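Local coordinates for imelysin-like protein (Psychrobacter arcticus, PDB 3PF0) that is of unknown function but belongs to the imelysin-like M75 peptidase family and may be a metalloendopeptidase, at residues A[52-55]-A[56-59]; A[225-228]-A[229-233]. One frame throughout, in Å; residues are numbered along the deposited sequence.

Interaction 1 of 2, residues A[52-55]-A[56-59]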
loop_
_atom_site.group_PDB
_atom_site.type_symbol
_atom_site.label_atom_id
_atom_site.label_comp_id
_atom_site.label_asym_id
_atom_site.label_seq_id
_atom_site.Cartn_x
_atom_site.Cartn_y
_atom_site.Cartn_z
ATOM N N LYS A 52 4.428 -19.514 15.769
ATOM C CA LYS A 52 4.687 -18.385 16.670
ATOM C C LYS A 52 5.920 -17.585 16.189
ATOM O O LYS A 52 5.844 -16.357 16.090
ATOM C CB LYS A 52 4.885 -18.892 18.112
ATOM C CG LYS A 52 5.170 -17.805 19.144
ATOM C CD LYS A 52 5.463 -18.403 20.507
ATOM C CE LYS A 52 5.639 -17.353 21.570
ATOM N NZ LYS A 52 6.022 -17.968 22.867
ATOM N N THR A 53 7.024 -18.297 15.865
ATOM C CA THR A 53 8.302 -17.748 15.383
ATOM C C THR A 53 8.092 -17.007 14.044
ATOM O O THR A 53 8.609 -15.896 13.889
ATOM C CB THR A 53 9.351 -18.883 15.276
ATOM O OG1 THR A 53 9.574 -19.445 16.575
ATOM C CG2 THR A 53 10.684 -18.419 14.696
ATOM N N TYR A 54 7.326 -17.604 13.100
ATOM C CA TYR A 54 7.062 -16.984 11.796
ATOM C C TYR A 54 6.264 -15.687 11.959
ATOM O O TYR A 54 6.676 -14.667 11.408
ATOM C CB TYR A 54 6.359 -17.953 10.826
ATOM C CG TYR A 54 5.946 -17.312 9.517
ATOM C CD1 TYR A 54 6.893 -16.981 8.549
ATOM C CD2 TYR A 54 4.610 -17.038 9.244
ATOM C CE1 TYR A 54 6.519 -16.376 7.348
ATOM C CE2 TYR A 54 4.224 -16.426 8.051
ATOM C CZ TYR A 54 5.182 -16.102 7.103
ATOM O OH TYR A 54 4.796 -15.505 5.930
ATOM N N LEU A 55 5.156 -15.720 12.736
ATOM C CA LEU A 55 4.285 -14.565 13.003
ATOM C C LEU A 55 5.046 -13.442 13.736
ATOM O O LEU A 55 4.807 -12.273 13.451
ATOM C CB LEU A 55 3.035 -14.981 13.805
ATOM C CG LEU A 55 2.001 -15.874 13.085
ATOM C CD1 LEU A 55 1.078 -16.529 14.079
ATOM C CD2 LEU A 55 1.191 -15.095 12.035
ATOM N N THR A 56 5.986 -13.795 14.634
ATOM C CA THR A 56 6.836 -12.832 15.351
ATOM C C THR A 56 7.790 -12.169 14.343
ATOM O O THR A 56 8.009 -10.957 14.413
ATOM C CB THR A 56 7.576 -13.525 16.509
ATOM O OG1 THR A 56 6.607 -14.094 17.391
ATOM C CG2 THR A 56 8.472 -12.580 17.294
ATOM N N HIS A 57 8.318 -12.962 13.390
ATOM C CA HIS A 57 9.222 -12.492 12.343
ATOM C C HIS A 57 8.462 -11.553 11.361
ATOM O O HIS A 57 9.023 -10.550 10.916
ATOM C CB HIS A 57 9.874 -13.702 11.633
ATOM C CG HIS A 57 10.179 -13.492 10.186
ATOM N ND1 HIS A 57 11.338 -12.865 9.781
ATOM C CD2 HIS A 57 9.466 -13.844 9.093
ATOM C CE1 HIS A 57 11.287 -12.836 8.462
ATOM N NE2 HIS A 57 10.179 -13.417 8.005
ATOM N N VAL A 58 7.189 -11.859 11.063
ATOM C CA VAL A 58 6.351 -11.066 10.157
ATOM C C VAL A 58 6.091 -9.680 10.778
ATOM O O VAL A 58 6.196 -8.664 10.085
ATOM C CB VAL A 58 5.042 -11.841 9.821
ATOM C CG1 VAL A 58 3.906 -10.912 9.390
ATOM C CG2 VAL A 58 5.305 -12.912 8.766
ATOM N N ALA A 59 5.803 -9.645 12.088
ATOM C CA ALA A 59 5.557 -8.403 12.816
ATOM C C ALA A 59 6.827 -7.540 12.879
ATOM O O ALA A 59 6.798 -6.383 12.465
ATOM C CB ALA A 59 5.051 -8.712 14.223
#
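One turn near the start of the long helix 48-84 joins Lys52-Leu55 to Thr56-Ala59 and illustrates how a helix can use its i to i+4 spacing both for backbone bonds and for side-chain contacts. On the outer side, Thr56 folds its hydroxyl back onto the preceding turn: OG1 sits 2.7 Å from Lys52 O and donates to it. Because chi1 of -59° places OG1 beside the threonine's own backbone N, the hydroxyl lands near the carbonyl that Thr56 N already uses at 3.0 Å. The two donors come from opposite faces of the carbonyl plane, the hydroxyl standing well above it, so Lys52 O is gripped twice by one residue. Elsewhere on the turn the contact is between side chains. Tyr54, with CG anti to its amide nitrogen (chi1 174°), leans its ring toward the next turn, obliquely to the helix, and Val58 sets CG2 over one face, 3.8 Å from the ring centroid, in a CH-pi contact offset toward the rim at CZ (CZ to CG2 3.6 Å). Val58 N meanwhile donates to Tyr54 O at 2.9 Å, in the carbonyl plane. His57 CD2 lies obliquely against the same tyrosine, 4.1 Å from CD1, and the imidazole turns its edge to Tyr54 O. Bonds from both ring nitrogens, ND1 to Asp61 and NE2 to Asp285, fix the rotation of the imidazole, while the methyl over the tyrosine face and the doubled bond on Lys52 O restrict rotation elsewhere on the turn.

Interaction 2 of 2, residues A[225-228]-A[229-233]; sequences QGLN and QWFNS
With chi1 at -90°, Asn232 swings its amide back along helix 225-250 toward Asn228, while chi1 of -76° sets the CG of Phe231 beside its own backbone N and brings the ring alongside Leu227. The amide makes the more specific contact. Asn232 ND2 donates to Asn228 O at 2.8 Å, nearly straight at 166°, with the acceptor lying in the plane of the Asn232 amide. Asn232 N reaches the same oxygen at 3.1 Å from the opposite face of the carbonyl, so one residue holds Asn228 O with both backbone and side chain. The two asparagine amides are turned obliquely to each other, and their other bonds lead to the C-terminal segment: Asn228 OD1 accepts from Arg355 N, whereas Asn232 OD1 accepts from Gly357 N and its ND2 also donates to Arg355 O. An alanine at Asn232 is likely to leave Gly357 N and Arg355 O without these mates and to strip Asn228 O of its second donor. On the apolar side Leu227 and Phe231 point the same way, and CD1 of the leucine meets the edge of the ring at CE2, 3.8 Å away. Trp230 CD1 is placed over one face of that ring, offset toward the rim, 3.5 Å above its plane. Farther round, a water bridges the two glutamines, accepting from Gln225 NE2 at 3.2 Å and donating to Gln229 OE1 at 2.6 Å. This first part of the helix thus divides its chemistry by side: aliphatic and aromatic contacts in one direction, two asparagine amides bonded to the backbone of Arg355 and Gly357 in another.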
loop_
_atom_site.group_PDB
_atom_site.type_symbol
_atom_site.label_atom_id
_atom_site.label_comp_id
_atom_site.label_asym_id
_atom_site.label_seq_id
_atom_site.Cartn_x
_atom_site.Cartn_y
_atom_site.Cartn_z
ATOM N N GLN A 225 -5.527 -18.526 13.719
ATOM C CA GLN A 225 -6.136 -17.199 13.518
ATOM C C GLN A 225 -5.154 -16.193 12.890
ATOM O O GLN A 225 -5.527 -15.478 11.956
ATOM C CB GLN A 225 -6.666 -16.643 14.855
ATOM C CG GLN A 225 -7.542 -15.394 14.711
ATOM C CD GLN A 225 -7.703 -14.645 16.013
ATOM O OE1 GLN A 225 -8.377 -15.102 16.947
ATOM N NE2 GLN A 225 -7.113 -13.457 16.092
ATOM N N GLY A 226 -3.927 -16.161 13.409
ATOM C CA GLY A 226 -2.873 -15.264 12.955
ATOM C C GLY A 226 -2.398 -15.532 11.543
ATOM O O GLY A 226 -2.382 -14.616 10.712
ATOM N N LEU A 227 -2.008 -16.792 11.273
ATOM C CA LEU A 227 -1.527 -17.235 9.969
ATOM C C LEU A 227 -2.623 -17.064 8.905
ATOM O O LEU A 227 -2.330 -16.605 7.796
ATOM C CB LEU A 227 -1.068 -18.697 10.057
ATOM C CG LEU A 227 -0.127 -19.189 8.954
ATOM C CD1 LEU A 227 1.318 -18.783 9.239
ATOM C CD2 LEU A 227 -0.224 -20.700 8.800
ATOM N N ASN A 228 -3.889 -17.366 9.268
ATOM C CA ASN A 228 -5.023 -17.235 8.354
ATOM C C ASN A 228 -5.254 -15.767 7.960
ATOM O O ASN A 228 -5.412 -15.483 6.772
ATOM C CB ASN A 228 -6.302 -17.836 8.949
ATOM C CG ASN A 228 -7.377 -18.065 7.913
ATOM O OD1 ASN A 228 -7.280 -18.965 7.073
ATOM N ND2 ASN A 228 -8.413 -17.239 7.923
ATOM N N GLN A 229 -5.234 -14.845 8.945
ATOM C CA GLN A 229 -5.448 -13.419 8.721
ATOM C C GLN A 229 -4.326 -12.812 7.893
ATOM O O GLN A 229 -4.608 -12.008 7.007
ATOM C CB GLN A 229 -5.600 -12.653 10.052
ATOM C CG GLN A 229 -6.246 -11.270 9.856
ATOM C CD GLN A 229 -6.911 -10.690 11.077
ATOM O OE1 GLN A 229 -6.463 -10.852 12.221
ATOM N NE2 GLN A 229 -7.960 -9.928 10.841
ATOM N N TRP A 230 -3.066 -13.180 8.190
ATOM C CA TRP A 230 -1.874 -12.686 7.508
ATOM C C TRP A 230 -1.895 -13.027 5.997
ATOM O O TRP A 230 -1.728 -12.124 5.180
ATOM C CB TRP A 230 -0.600 -13.235 8.188
ATOM C CG TRP A 230 0.674 -13.101 7.394
ATOM C CD1 TRP A 230 1.452 -14.117 6.928
ATOM C CD2 TRP A 230 1.309 -11.883 6.969
ATOM N NE1 TRP A 230 2.544 -13.612 6.260
ATOM C CE2 TRP A 230 2.486 -12.244 6.273
ATOM C CE3 TRP A 230 0.985 -10.518 7.090
ATOM C CZ2 TRP A 230 3.349 -11.294 5.711
ATOM C CZ3 TRP A 230 1.837 -9.578 6.528
ATOM C CH2 TRP A 230 3.009 -9.967 5.858
ATOM N N PHE A 231 -2.107 -14.304 5.631
ATOM C CA PHE A 231 -2.095 -14.707 4.229
ATOM C C PHE A 231 -3.347 -14.251 3.478
ATOM O O PHE A 231 -3.271 -14.031 2.266
ATOM C CB PHE A 231 -1.878 -16.214 4.077
ATOM C CG PHE A 231 -0.441 -16.590 4.304
ATOM C CD1 PHE A 231 0.512 -16.386 3.312
ATOM C CD2 PHE A 231 -0.023 -17.098 5.527
ATOM C CE1 PHE A 231 1.852 -16.705 3.533
ATOM C CE2 PHE A 231 1.320 -17.405 5.751
ATOM C CZ PHE A 231 2.247 -17.208 4.752
ATOM N N ASN A 232 -4.477 -14.064 4.182
ATOM C CA ASN A 232 -5.670 -13.540 3.529
ATOM C C ASN A 232 -5.468 -12.051 3.251
ATOM O O ASN A 232 -5.985 -11.537 2.261
ATOM C CB ASN A 232 -6.928 -13.800 4.342
ATOM C CG ASN A 232 -7.552 -15.115 3.977
ATOM O OD1 ASN A 232 -8.253 -15.225 2.966
ATOM N ND2 ASN A 232 -7.230 -16.161 4.732
ATOM N N SER A 233 -4.664 -11.384 4.094
ATOM C CA SER A 233 -4.295 -9.984 3.934
ATOM C C SER A 233 -3.422 -9.838 2.683
ATOM O O SER A 233 -3.623 -8.906 1.904
ATOM C CB SER A 233 -3.553 -9.481 5.171
ATOM O OG SER A 233 -3.330 -8.084 5.099
HETATM O O HOH W 1 -5.077 -12.173 14.011
#

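In the fold
Interactions 1 and 2, each a local turn, show how separate, local i to i+4 contacts become tertiary structure when their side chains meet. Their centres are 12 Å apart, and helices 48-84 and 225-250 touch directly through them. Tyr54 OH probably hydrogen-bonds to Trp230 NE1 at 3.0 Å, and the same hydroxyl packs against Phe231 CZ. Two packing contacts accompany this polar link: Val58 CG1 lies 3.7 Å from Trp230 CE2, and Leu55 CD2 comes within 3.6 Å of Gly226 C, a close approach to backbone at a residue lacking a side chain. Thus the tyrosine topped by Val58 in 52-59 meets the aromatic side of 225-233.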